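Local coordinates for sulfhydryl oxidase 1 (Homo sapiens, PDB 3LLK), which catalyses disulfide formation by FAD-dependent oxidation of thiols with molecular oxygen, through a functional sulfhydryl oxidase domain paired with a degenerate copy in one chain, at residues Y55-P60 / T130-R135; L125-T130 / A248-S253; A188-W193 / E240-F245. All coordinates share one frame; numbering follows the deposited sequence.

Interaction 1. Residues Y55-P60 / T130-R135; sequences YFPGRP and TVQAAR
Q132 reaches across to the backbone of Y55, and A133 lies over the tyrosine ring; with these contacts the C-terminal end of helix 39-55 and the turn after it are fastened to the C-terminal end of helix 118-134. The setting is the mainly helical pseudo-dimer of QSOX, in which a degenerate and a functional sulfhydryl oxidase domain pack together. Segment 130-135 belongs to the Erv1/Alr-like part and segment 55-60 to the sulfhydryl oxidase region that precedes it in sequence, consistent with a contact between the two halves. Its one cross-segment hydrogen bond runs from NE2 of Q132 to O of Y55, 2.8 Å long with an N-H...O angle of 160°. The acceptor lies in the plane of the Q132 amide, whereas the donor is tilted 34° from the carbonyl plane of Y55. A bend in the glutamine chain at chi2 (-83°) turns the amide N-H toward this carbonyl and brings CG of Q132 to 3.1 Å from O of Y55. Along the same side chain, CB of Q132 meets CB of Y55 at 3.9 Å. The aromatic part is a CH-pi contact: CB of A133 stands 4.1 Å from the centroid of the Y55 ring, nearly along the ring normal, while CA of A133 approaches CE1 of Y55 at 3.7 Å. Farther out, OH of Y55 is hydrogen-bonded to OE1 of Q136, just past the helix, and V150 of helix 150-161 packs against both Y55 and A133. F56 points away from segment 130-135 and touches L19 and L23 of helix 16-30. P57, at the centre of an inverse gamma turn, comes back toward the glutamine, its CB 3.7 Å from NE2 of Q132.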
loop_
_atom_site.group_PDB
_atom_site.type_symbol
_atom_site.label_atom_id
_atom_site.label_comp_id
_atom_site.label_asym_id
_atom_site.label_seq_id
_atom_site.Cartn_x
_atom_site.Cartn_y
_atom_site.Cartn_z
ATOM N N TYR A 55 -10.107 -1.914 6.277
ATOM C CA TYR A 55 -9.850 -0.634 5.623
ATOM C C TYR A 55 -9.749 -0.562 4.095
ATOM O O TYR A 55 -9.790 0.532 3.538
ATOM C CB TYR A 55 -8.597 -0.008 6.238
ATOM C CG TYR A 55 -8.757 0.305 7.713
ATOM C CD1 TYR A 55 -9.744 1.194 8.155
ATOM C CD2 TYR A 55 -7.929 -0.289 8.666
ATOM C CE1 TYR A 55 -9.899 1.484 9.509
ATOM C CE2 TYR A 55 -8.073 -0.009 10.019
ATOM C CZ TYR A 55 -9.061 0.881 10.436
ATOM O OH TYR A 55 -9.191 1.172 11.774
ATOM N N PHE A 56 -9.599 -1.694 3.413
ATOM C CA PHE A 56 -9.518 -1.636 1.961
ATOM C C PHE A 56 -10.849 -1.092 1.444
ATOM O O PHE A 56 -11.910 -1.568 1.842
ATOM C CB PHE A 56 -9.251 -3.017 1.365
ATOM C CG PHE A 56 -9.067 -2.997 -0.125
ATOM C CD1 PHE A 56 -10.151 -3.199 -0.979
ATOM C CD2 PHE A 56 -7.811 -2.757 -0.680
ATOM C CE1 PHE A 56 -9.988 -3.166 -2.373
ATOM C CE2 PHE A 56 -7.627 -2.720 -2.080
ATOM C CZ PHE A 56 -8.718 -2.926 -2.924
ATOM N N PRO A 57 -10.808 -0.087 0.546
ATOM C CA PRO A 57 -12.022 0.528 -0.022
ATOM C C PRO A 57 -12.635 -0.319 -1.139
ATOM O O PRO A 57 -12.845 0.163 -2.247
ATOM C CB PRO A 57 -11.505 1.864 -0.542
ATOM C CG PRO A 57 -10.148 1.477 -1.091
ATOM C CD PRO A 57 -9.589 0.533 -0.016
ATOM N N GLY A 58 -12.937 -1.576 -0.835
ATOM C CA GLY A 58 -13.453 -2.466 -1.852
ATOM C C GLY A 58 -14.932 -2.466 -2.172
ATOM O O GLY A 58 -15.768 -2.046 -1.372
ATOM N N ARG A 59 -15.243 -2.934 -3.378
ATOM C CA ARG A 59 -16.621 -3.053 -3.814
ATOM C C ARG A 59 -17.151 -4.207 -2.971
ATOM O O ARG A 59 -16.365 -4.956 -2.379
ATOM C CB ARG A 59 -16.697 -3.417 -5.298
ATOM C CG ARG A 59 -15.975 -2.466 -6.226
ATOM C CD ARG A 59 -14.713 -3.107 -6.785
ATOM N NE ARG A 59 -14.922 -3.784 -8.066
ATOM C CZ ARG A 59 -15.699 -4.847 -8.251
ATOM N NH1 ARG A 59 -16.364 -5.383 -7.239
ATOM N NH2 ARG A 59 -15.807 -5.379 -9.463
ATOM N N PRO A 60 -18.484 -4.379 -2.918
ATOM C CA PRO A 60 -19.110 -5.447 -2.137
ATOM C C PRO A 60 -18.523 -6.850 -2.307
ATOM O O PRO A 60 -18.244 -7.523 -1.321
ATOM C CB PRO A 60 -20.580 -5.363 -2.556
ATOM C CG PRO A 60 -20.503 -4.814 -3.955
ATOM C CD PRO A 60 -19.477 -3.727 -3.792
ATOM N N THR A 130 -3.696 3.921 5.388
ATOM C CA THR A 130 -3.467 4.875 6.481
ATOM C C THR A 130 -4.546 5.947 6.529
ATOM O O THR A 130 -5.005 6.335 7.616
ATOM C CB THR A 130 -2.079 5.573 6.395
ATOM O OG1 THR A 130 -1.956 6.295 5.162
ATOM C CG2 THR A 130 -0.970 4.551 6.504
ATOM N N VAL A 131 -4.962 6.422 5.358
ATOM C CA VAL A 131 -5.983 7.446 5.309
ATOM C C VAL A 131 -7.337 6.914 5.753
ATOM O O VAL A 131 -8.047 7.582 6.496
ATOM C CB VAL A 131 -6.095 8.077 3.907
ATOM C CG1 VAL A 131 -7.303 9.019 3.854
ATOM C CG2 VAL A 131 -4.811 8.864 3.605
ATOM N N GLN A 132 -7.698 5.718 5.305
ATOM C CA GLN A 132 -8.964 5.126 5.712
ATOM C C GLN A 132 -9.012 5.048 7.241
ATOM O O GLN A 132 -10.042 5.322 7.854
ATOM C CB GLN A 132 -9.105 3.717 5.145
ATOM C CG GLN A 132 -9.359 3.645 3.653
ATOM C CD GLN A 132 -10.825 3.831 3.303
ATOM O OE1 GLN A 132 -11.324 4.949 3.252
ATOM N NE2 GLN A 132 -11.519 2.727 3.068
ATOM N N ALA A 133 -7.886 4.677 7.847
ATOM C CA ALA A 133 -7.796 4.546 9.302
ATOM C C ALA A 133 -7.876 5.884 10.024
ATOM O O ALA A 133 -8.212 5.932 11.210
ATOM C CB ALA A 133 -6.488 3.843 9.689
ATOM N N ALA A 134 -7.553 6.960 9.310
ATOM C CA ALA A 134 -7.568 8.293 9.891
ATOM C C ALA A 134 -8.919 8.976 9.725
ATOM O O ALA A 134 -9.194 9.983 10.375
ATOM C CB ALA A 134 -6.467 9.148 9.272
ATOM N N ARG A 135 -9.751 8.447 8.838
ATOM C CA ARG A 135 -11.080 9.005 8.633
ATOM C C ARG A 135 -11.966 8.216 9.568
ATOM O O ARG A 135 -13.019 7.715 9.181
ATOM C CB ARG A 135 -11.537 8.820 7.185
ATOM C CG ARG A 135 -11.296 10.044 6.306
ATOM C CD ARG A 135 -11.500 9.723 4.834
ATOM N NE ARG A 135 -10.568 8.694 4.386
ATOM C CZ ARG A 135 -10.557 8.180 3.162
ATOM N NH1 ARG A 135 -11.434 8.603 2.267
ATOM N NH2 ARG A 135 -9.674 7.244 2.839
#

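Interaction 2. Residues L125-T130 / A248-S253; sequences LFHFLT and AHFSPS. With FAD (flavin-adenine dinucleotide), chain D.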
loop_
_atom_site.group_PDB
_atom_site.type_symbol
_atom_site.label_atom_id
_atom_site.label_comp_id
_atom_site.label_asym_id
_atom_site.label_seq_id
_atom_site.Cartn_x
_atom_site.Cartn_y
_atom_site.Cartn_z
ATOM N N LEU A 125 -1.762 1.480 -2.232
ATOM C CA LEU A 125 -2.542 0.689 -1.280
ATOM C C LEU A 125 -2.210 1.090 0.156
ATOM O O LEU A 125 -3.113 1.346 0.955
ATOM C CB LEU A 125 -2.271 -0.813 -1.480
ATOM C CG LEU A 125 -2.812 -1.823 -0.449
ATOM C CD1 LEU A 125 -4.322 -1.660 -0.299
ATOM C CD2 LEU A 125 -2.480 -3.259 -0.889
ATOM N N PHE A 126 -0.915 1.157 0.479
ATOM C CA PHE A 126 -0.474 1.527 1.829
ATOM C C PHE A 126 -1.006 2.902 2.265
ATOM O O PHE A 126 -1.562 3.043 3.357
ATOM C CB PHE A 126 1.068 1.532 1.933
ATOM C CG PHE A 126 1.708 0.156 1.954
ATOM C CD1 PHE A 126 0.947 -1.000 2.139
ATOM C CD2 PHE A 126 3.085 0.028 1.788
ATOM C CE1 PHE A 126 1.556 -2.269 2.152
ATOM C CE2 PHE A 126 3.703 -1.232 1.801
ATOM C CZ PHE A 126 2.935 -2.379 1.982
ATOM N N HIS A 127 -0.802 3.918 1.429
ATOM C CA HIS A 127 -1.275 5.265 1.745
ATOM C C HIS A 127 -2.784 5.248 1.970
ATOM O O HIS A 127 -3.301 5.861 2.907
ATOM C CB HIS A 127 -0.950 6.242 0.608
ATOM C CG HIS A 127 0.501 6.584 0.496
ATOM N ND1 HIS A 127 1.181 7.260 1.484
ATOM C CD2 HIS A 127 1.412 6.315 -0.470
ATOM C CE1 HIS A 127 2.447 7.389 1.135
ATOM N NE2 HIS A 127 2.613 6.826 -0.047
ATOM N N PHE A 128 -3.489 4.524 1.118
ATOM C CA PHE A 128 -4.931 4.471 1.231
ATOM C C PHE A 128 -5.347 3.871 2.561
ATOM O O PHE A 128 -6.261 4.386 3.211
ATOM C CB PHE A 128 -5.535 3.694 0.064
ATOM C CG PHE A 128 -6.877 4.210 -0.364
ATOM C CD1 PHE A 128 -7.973 4.117 0.484
ATOM C CD2 PHE A 128 -7.036 4.820 -1.606
ATOM C CE1 PHE A 128 -9.216 4.625 0.109
ATOM C CE2 PHE A 128 -8.274 5.332 -1.998
ATOM C CZ PHE A 128 -9.368 5.235 -1.136
ATOM N N LEU A 129 -4.664 2.805 2.980
ATOM C CA LEU A 129 -4.982 2.166 4.247
ATOM C C LEU A 129 -4.779 3.145 5.406
ATOM O O LEU A 129 -5.610 3.198 6.303
ATOM C CB LEU A 129 -4.128 0.901 4.459
ATOM C CG LEU A 129 -4.425 -0.252 3.485
ATOM C CD1 LEU A 129 -3.442 -1.392 3.700
ATOM C CD2 LEU A 129 -5.858 -0.737 3.696
ATOM N N THR A 130 -3.696 3.921 5.388
ATOM C CA THR A 130 -3.467 4.875 6.481
ATOM C C THR A 130 -4.546 5.947 6.529
ATOM O O THR A 130 -5.005 6.335 7.616
ATOM C CB THR A 130 -2.079 5.573 6.395
ATOM O OG1 THR A 130 -1.956 6.295 5.162
ATOM C CG2 THR A 130 -0.970 4.551 6.504
ATOM N N ALA A 248 -8.204 13.825 1.028
ATOM C CA ALA A 248 -9.043 13.993 -0.152
ATOM C C ALA A 248 -8.590 13.078 -1.287
ATOM O O ALA A 248 -9.409 12.454 -1.960
ATOM C CB ALA A 248 -9.001 15.450 -0.622
ATOM N N HIS A 249 -7.278 13.002 -1.499
ATOM C CA HIS A 249 -6.718 12.193 -2.578
ATOM C C HIS A 249 -6.950 10.691 -2.396
ATOM O O HIS A 249 -7.437 10.004 -3.304
ATOM C CB HIS A 249 -5.218 12.479 -2.708
ATOM C CG HIS A 249 -4.575 11.778 -3.860
ATOM N ND1 HIS A 249 -4.603 12.276 -5.146
ATOM C CD2 HIS A 249 -3.930 10.589 -3.933
ATOM C CE1 HIS A 249 -4.004 11.425 -5.959
ATOM N NE2 HIS A 249 -3.587 10.393 -5.249
ATOM N N PHE A 250 -6.603 10.178 -1.224
ATOM C CA PHE A 250 -6.790 8.758 -0.945
ATOM C C PHE A 250 -8.145 8.492 -0.291
ATOM O O PHE A 250 -8.216 8.011 0.839
ATOM C CB PHE A 250 -5.661 8.258 -0.039
ATOM C CG PHE A 250 -4.300 8.343 -0.672
ATOM C CD1 PHE A 250 -3.941 7.474 -1.699
ATOM C CD2 PHE A 250 -3.375 9.282 -0.238
ATOM C CE1 PHE A 250 -2.672 7.537 -2.284
ATOM C CE2 PHE A 250 -2.100 9.356 -0.816
ATOM C CZ PHE A 250 -1.752 8.476 -1.845
ATOM N N SER A 251 -9.217 8.814 -1.011
ATOM C CA SER A 251 -10.578 8.619 -0.507
ATOM C C SER A 251 -11.416 7.854 -1.530
ATOM O O SER A 251 -11.168 7.927 -2.736
ATOM C CB SER A 251 -11.242 9.972 -0.218
ATOM O OG SER A 251 -11.516 10.661 -1.425
ATOM N N PRO A 252 -12.431 7.117 -1.056
ATOM C CA PRO A 252 -13.299 6.340 -1.943
ATOM C C PRO A 252 -13.896 7.143 -3.096
ATOM O O PRO A 252 -14.053 6.621 -4.198
ATOM C CB PRO A 252 -14.363 5.795 -0.992
ATOM C CG PRO A 252 -13.601 5.632 0.296
ATOM C CD PRO A 252 -12.794 6.907 0.359
ATOM N N SER A 253 -14.213 8.410 -2.850
ATOM C CA SER A 253 -14.803 9.247 -3.895
ATOM C C SER A 253 -13.817 9.581 -5.004
ATOM O O SER A 253 -14.222 9.898 -6.124
ATOM C CB SER A 253 -15.368 10.547 -3.304
ATOM O OG SER A 253 -14.351 11.358 -2.735
HETATM P PA FAD D . 5.734 5.303 -6.708
HETATM O O1A FAD D . 5.515 3.831 -6.749
HETATM O O2A FAD D . 6.813 5.944 -5.910
HETATM O O5B FAD D . 4.404 6.045 -6.333
HETATM C C5B FAD D . 3.082 5.526 -6.498
HETATM C C4B FAD D . 2.275 6.779 -6.720
HETATM O O4B FAD D . 1.880 7.211 -5.390
HETATM C C3B FAD D . 2.607 7.984 -7.628
HETATM O O3B FAD D . 2.339 7.814 -9.019
HETATM C C2B FAD D . 1.876 9.036 -6.925
HETATM O O2B FAD D . 0.549 9.209 -7.317
HETATM C C1B FAD D . 1.885 8.642 -5.441
HETATM N N9A FAD D . 2.909 9.143 -4.580
HETATM C C8A FAD D . 4.244 9.568 -4.814
HETATM N N7A FAD D . 4.894 10.009 -3.788
HETATM C C5A FAD D . 3.947 9.896 -2.779
HETATM C C6A FAD D . 4.032 10.262 -1.422
HETATM N N6A FAD D . 5.114 10.836 -0.878
HETATM N N1A FAD D . 2.944 10.082 -0.589
HETATM C C2A FAD D . 1.740 9.623 -1.031
HETATM N N3A FAD D . 1.646 9.259 -2.383
HETATM C C4A FAD D . 2.797 9.418 -3.216
HETATM N N1 FAD D . 12.891 0.982 -5.318
HETATM C C2 FAD D . 14.258 1.069 -5.479
HETATM O O2 FAD D . 14.684 1.047 -6.645
HETATM N N3 FAD D . 14.896 1.192 -4.251
HETATM C C4 FAD D . 14.319 1.230 -2.958
HETATM O O4 FAD D . 15.064 1.302 -1.926
HETATM C C4X FAD D . 12.943 1.133 -2.907
HETATM N N5 FAD D . 12.267 1.056 -1.646
HETATM C C5X FAD D . 10.870 0.839 -1.509
HETATM C C6 FAD D . 10.345 0.664 -0.214
HETATM C C7 FAD D . 8.940 0.472 -0.084
HETATM C C7M FAD D . 8.443 0.288 1.350
HETATM C C8 FAD D . 8.082 0.458 -1.224
HETATM C C8M FAD D . 6.576 0.305 -1.291
HETATM C C9 FAD D . 8.645 0.599 -2.492
HETATM C C9A FAD D . 10.036 0.747 -2.732
HETATM N N10 FAD D . 10.847 0.931 -3.965
HETATM C C10 FAD D . 12.206 1.009 -4.126
HETATM C "C1'" FAD D . 10.094 1.168 -5.156
HETATM C "C2'" FAD D . 9.760 2.581 -5.524
HETATM O "O2'" FAD D . 9.445 3.357 -4.340
HETATM C "C3'" FAD D . 8.658 2.813 -6.513
HETATM O "O3'" FAD D . 7.471 2.163 -6.078
HETATM C "C4'" FAD D . 8.891 2.551 -7.991
HETATM O "O4'" FAD D . 10.214 3.013 -8.396
HETATM C "C5'" FAD D . 7.867 2.994 -8.944
HETATM O "O5'" FAD D . 7.844 4.423 -8.892
HETATM P P FAD D . 6.700 5.317 -9.440
HETATM O O1P FAD D . 7.419 6.448 -10.028
HETATM O O2P FAD D . 5.786 4.596 -10.364
HETATM O O3P FAD D . 5.806 5.842 -8.208
#
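F250 presents one ring face to CB of H127, and this is one of two tightly packed places in the contact. CB of H127 sits 3.5 Å from the centroid of the F250 ring, 16° off its normal, in a CH-pi contact that comes closest at CZ of F250. The opposite face of the phenylalanine is covered by CD2 of H249, so the ring is sandwiched between its own neighbour and the helix. The two aromatic planes of H127 and F250 are only 20° apart, but the rings are slid so far that they barely overlap, with centroids separated by 5.2 Å. F250 has its CG anti to the carbonyl carbon (chi1 -63°), which carries CZ out to the cofactor: N3A of FAD lies in the ring plane at the edge, 3.5 Å from CZ of F250. Both residues belong to the FAD pocket, and together they hold the adenine within the helical framework of the Erv/ALR sulfhydryl oxidases. The imidazole of H127 takes C2A over the centre of one face, and its NE2 is only 3.1 Å from C2A of FAD. The polar partner of that nitrogen is ND1 of H196, whose NE2 in turn bonds to FAD, so the histidine pair links protein and cofactor. Away from the nucleotide the packing is as tight but sets ring against backbone. C and O of F250, the centre of an inverse gamma turn, lie over one face of F128, and CZ of F128 comes within 3.3 Å of C of S251. Toward the exposed end the approach lengthens, and P252, its CD 4.1 Å from CZ of F128, gives the helix a small marginal contact. S251 turns its side chain away from helix 118-134, and its OG donates to O of A248 over 2.8 Å.

Interaction 3. Residues A188-W193 / E240-F245; sequences AVLWLW and EATLNF. With FAD (flavin-adenine dinucleotide), chain D.
V189 is the first residue of helix 185-203 to meet the opposing helix here: its CG1 lies 4.0 Å from CD1 of L243. This branch is anti to the backbone N (chi1 164°) and reaches toward helix 239-249, while CG2 of V189 turns to helix 118-134 and packs beside T130. L190 follows at the same leucine, its CG 4.2 Å from CD1 of L243, so a single methyl of L243 bridges consecutive residues of the first helix. Both side chains cross that of L243 at about a right angle, matching the helices themselves, whose short axes cross at 94°, 10.4 Å apart at closest. Such a nearly perpendicular crossing limits the contact to a compact patch in this helical Erv/ALR-family domain, next to the adenine end of the FAD site. L192 faces the other way, onto W123, F126 and H127 of helix 118-134. The patch finishes at W193, where T242 puts a methyl over the indole: CG2 of T242 is 3.7 Å from the centroid of the six-membered ring of W193, 20° off the normal. With OG1 of T242 bonded to O of D238, CG2 is directed at the tryptophan. The indole is held in turn by NE1 of W193, hydrogen-bonded to O of W218, and W237 meets it edge-to-face. The backbone of W193 serves the cofactor, its O accepting a hydrogen bond from N6A of FAD (2.9 Å), while N1A of FAD lies at the edge of the indole, 3.5 Å from CD1 of W193.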
loop_
_atom_site.group_PDB
_atom_site.type_symbol
_atom_site.label_atom_id
_atom_site.label_comp_id
_atom_site.label_asym_id
_atom_site.label_seq_id
_atom_site.Cartn_x
_atom_site.Cartn_y
_atom_site.Cartn_z
ATOM N N ALA A 188 0.357 8.980 11.400
ATOM C CA ALA A 188 0.733 7.804 10.620
ATOM C C ALA A 188 0.604 8.118 9.135
ATOM O O ALA A 188 1.436 7.700 8.327
ATOM C CB ALA A 188 -0.146 6.612 10.988
ATOM N N VAL A 189 -0.437 8.862 8.781
ATOM C CA VAL A 189 -0.641 9.245 7.388
ATOM C C VAL A 189 0.535 10.090 6.904
ATOM O O VAL A 189 1.085 9.851 5.826
ATOM C CB VAL A 189 -1.941 10.063 7.206
ATOM C CG1 VAL A 189 -1.927 10.785 5.856
ATOM C CG2 VAL A 189 -3.151 9.135 7.290
ATOM N N LEU A 190 0.913 11.077 7.711
ATOM C CA LEU A 190 2.007 11.974 7.369
ATOM C C LEU A 190 3.347 11.261 7.401
ATOM O O LEU A 190 4.248 11.587 6.637
ATOM C CB LEU A 190 2.037 13.163 8.332
ATOM C CG LEU A 190 0.876 14.154 8.222
ATOM C CD1 LEU A 190 0.955 15.165 9.356
ATOM C CD2 LEU A 190 0.925 14.857 6.871
ATOM N N TRP A 191 3.487 10.299 8.303
ATOM C CA TRP A 191 4.741 9.562 8.406
ATOM C C TRP A 191 5.023 8.788 7.124
ATOM O O TRP A 191 6.152 8.778 6.626
ATOM C CB TRP A 191 4.717 8.564 9.572
ATOM C CG TRP A 191 6.052 7.883 9.730
ATOM C CD1 TRP A 191 7.116 8.332 10.458
ATOM C CD2 TRP A 191 6.508 6.707 9.043
ATOM N NE1 TRP A 191 8.206 7.522 10.265
ATOM C CE2 TRP A 191 7.864 6.514 9.402
ATOM C CE3 TRP A 191 5.908 5.802 8.158
ATOM C CZ2 TRP A 191 8.629 5.454 8.909
ATOM C CZ3 TRP A 191 6.670 4.742 7.664
ATOM C CH2 TRP A 191 8.019 4.581 8.045
ATOM N N LEU A 192 4.001 8.116 6.606
ATOM C CA LEU A 192 4.165 7.320 5.389
ATOM C C LEU A 192 4.411 8.239 4.202
ATOM O O LEU A 192 5.218 7.941 3.321
ATOM C CB LEU A 192 2.916 6.475 5.128
ATOM C CG LEU A 192 3.063 5.384 4.058
ATOM C CD1 LEU A 192 4.178 4.430 4.436
ATOM C CD2 LEU A 192 1.740 4.639 3.908
ATOM N N TRP A 193 3.700 9.361 4.188
ATOM C CA TRP A 193 3.825 10.342 3.125
ATOM C C TRP A 193 5.246 10.883 3.025
ATOM O O TRP A 193 5.857 10.856 1.951
ATOM C CB TRP A 193 2.851 11.494 3.374
ATOM C CG TRP A 193 3.213 12.772 2.675
ATOM C CD1 TRP A 193 3.100 13.043 1.342
ATOM C CD2 TRP A 193 3.757 13.952 3.281
ATOM N NE1 TRP A 193 3.537 14.320 1.080
ATOM C CE2 TRP A 193 3.947 14.900 2.251
ATOM C CE3 TRP A 193 4.103 14.298 4.594
ATOM C CZ2 TRP A 193 4.472 16.180 2.493
ATOM C CZ3 TRP A 193 4.626 15.572 4.837
ATOM C CH2 TRP A 193 4.806 16.495 3.787
ATOM N N GLU A 240 -0.644 21.006 7.491
ATOM C CA GLU A 240 -2.094 20.943 7.623
ATOM C C GLU A 240 -2.750 20.809 6.259
ATOM O O GLU A 240 -3.637 19.979 6.061
ATOM C CB GLU A 240 -2.633 22.195 8.321
ATOM C CG GLU A 240 -2.168 22.363 9.747
ATOM C CD GLU A 240 -2.938 23.454 10.470
ATOM O OE1 GLU A 240 -2.574 23.772 11.627
ATOM O OE2 GLU A 240 -3.908 23.986 9.876
ATOM N N ALA A 241 -2.321 21.637 5.315
ATOM C CA ALA A 241 -2.888 21.581 3.973
ATOM C C ALA A 241 -2.597 20.210 3.350
ATOM O O ALA A 241 -3.465 19.610 2.721
ATOM C CB ALA A 241 -2.294 22.701 3.099
ATOM N N THR A 242 -1.369 19.737 3.535
ATOM C CA THR A 242 -0.929 18.446 3.005
ATOM C C THR A 242 -1.793 17.312 3.573
ATOM O O THR A 242 -2.235 16.427 2.840
ATOM C CB THR A 242 0.567 18.209 3.341
ATOM O OG1 THR A 242 1.357 19.227 2.708
ATOM C CG2 THR A 242 1.040 16.826 2.847
ATOM N N LEU A 243 -2.051 17.347 4.877
ATOM C CA LEU A 243 -2.882 16.313 5.496
ATOM C C LEU A 243 -4.265 16.280 4.847
ATOM O O LEU A 243 -4.785 15.209 4.530
ATOM C CB LEU A 243 -3.022 16.558 7.008
ATOM C CG LEU A 243 -3.872 15.529 7.771
ATOM C CD1 LEU A 243 -3.246 14.128 7.627
ATOM C CD2 LEU A 243 -3.971 15.936 9.241
ATOM N N ASN A 244 -4.858 17.456 4.642
ATOM C CA ASN A 244 -6.173 17.543 4.024
ATOM C C ASN A 244 -6.127 17.023 2.595
ATOM O O ASN A 244 -7.009 16.281 2.169
ATOM C CB ASN A 244 -6.682 18.988 4.021
ATOM C CG ASN A 244 -7.032 19.488 5.410
ATOM O OD1 ASN A 244 -7.721 18.810 6.172
ATOM N ND2 ASN A 244 -6.564 20.685 5.745
ATOM N N PHE A 245 -5.101 17.408 1.843
ATOM C CA PHE A 245 -5.013 16.922 0.474
ATOM C C PHE A 245 -4.928 15.397 0.492
ATOM O O PHE A 245 -5.594 14.722 -0.288
ATOM C CB PHE A 245 -3.783 17.482 -0.248
ATOM C CG PHE A 245 -3.508 16.807 -1.567
ATOM C CD1 PHE A 245 -4.268 17.108 -2.692
ATOM C CD2 PHE A 245 -2.526 15.821 -1.665
ATOM C CE1 PHE A 245 -4.059 16.435 -3.902
ATOM C CE2 PHE A 245 -2.309 15.146 -2.857
ATOM C CZ PHE A 245 -3.080 15.453 -3.984
HETATM P PA FAD D . 5.734 5.303 -6.708
HETATM O O1A FAD D . 5.515 3.831 -6.749
HETATM O O2A FAD D . 6.813 5.944 -5.910
HETATM O O5B FAD D . 4.404 6.045 -6.333
HETATM C C5B FAD D . 3.082 5.526 -6.498
HETATM C C4B FAD D . 2.275 6.779 -6.720
HETATM O O4B FAD D . 1.880 7.211 -5.390
HETATM C C3B FAD D . 2.607 7.984 -7.628
HETATM O O3B FAD D . 2.339 7.814 -9.019
HETATM C C2B FAD D . 1.876 9.036 -6.925
HETATM O O2B FAD D . 0.549 9.209 -7.317
HETATM C C1B FAD D . 1.885 8.642 -5.441
HETATM N N9A FAD D . 2.909 9.143 -4.580
HETATM C C8A FAD D . 4.244 9.568 -4.814
HETATM N N7A FAD D . 4.894 10.009 -3.788
HETATM C C5A FAD D . 3.947 9.896 -2.779
HETATM C C6A FAD D . 4.032 10.262 -1.422
HETATM N N6A FAD D . 5.114 10.836 -0.878
HETATM N N1A FAD D . 2.944 10.082 -0.589
HETATM C C2A FAD D . 1.740 9.623 -1.031
HETATM N N3A FAD D . 1.646 9.259 -2.383
HETATM C C4A FAD D . 2.797 9.418 -3.216
HETATM N N1 FAD D . 12.891 0.982 -5.318
HETATM C C2 FAD D . 14.258 1.069 -5.479
HETATM O O2 FAD D . 14.684 1.047 -6.645
HETATM N N3 FAD D . 14.896 1.192 -4.251
HETATM C C4 FAD D . 14.319 1.230 -2.958
HETATM O O4 FAD D . 15.064 1.302 -1.926
HETATM C C4X FAD D . 12.943 1.133 -2.907
HETATM N N5 FAD D . 12.267 1.056 -1.646
HETATM C C5X FAD D . 10.870 0.839 -1.509
HETATM C C6 FAD D . 10.345 0.664 -0.214
HETATM C C7 FAD D . 8.940 0.472 -0.084
HETATM C C7M FAD D . 8.443 0.288 1.350
HETATM C C8 FAD D . 8.082 0.458 -1.224
HETATM C C8M FAD D . 6.576 0.305 -1.291
HETATM C C9 FAD D . 8.645 0.599 -2.492
HETATM C C9A FAD D . 10.036 0.747 -2.732
HETATM N N10 FAD D . 10.847 0.931 -3.965
HETATM C C10 FAD D . 12.206 1.009 -4.126
HETATM C "C1'" FAD D . 10.094 1.168 -5.156
HETATM C "C2'" FAD D . 9.760 2.581 -5.524
HETATM O "O2'" FAD D . 9.445 3.357 -4.340
HETATM C "C3'" FAD D . 8.658 2.813 -6.513
HETATM O "O3'" FAD D . 7.471 2.163 -6.078
HETATM C "C4'" FAD D . 8.891 2.551 -7.991
HETATM O "O4'" FAD D . 10.214 3.013 -8.396
HETATM C "C5'" FAD D . 7.867 2.994 -8.944
HETATM O "O5'" FAD D . 7.844 4.423 -8.892
HETATM P P FAD D . 6.700 5.317 -9.440
HETATM O O1P FAD D . 7.419 6.448 -10.028
HETATM O O2P FAD D . 5.786 4.596 -10.364
HETATM O O3P FAD D . 5.806 5.842 -8.208
#

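Overall arrangement
Helix 118-134 runs through interactions 1 and 2, which share T130 and have centres about 7 Å apart; helix 239-249 likewise joins interactions 2 and 3, whose centres are about 11 Å apart. All three are mainly buried, but interaction 2 lies nearest the middle of the chain and interaction 3 farthest out, with exposed P252 at the margin of interaction 2. Their chemistry follows their place. Interaction 1, with the side chain of Q132 about 13 Å from FAD, is the one with a hydrogen bond between its segments. Interactions 2 and 3 are apolar and aromatic across theirs and both border the adenine. V189 and L192 pack against helix 118-134, connecting interaction 3 to the other two.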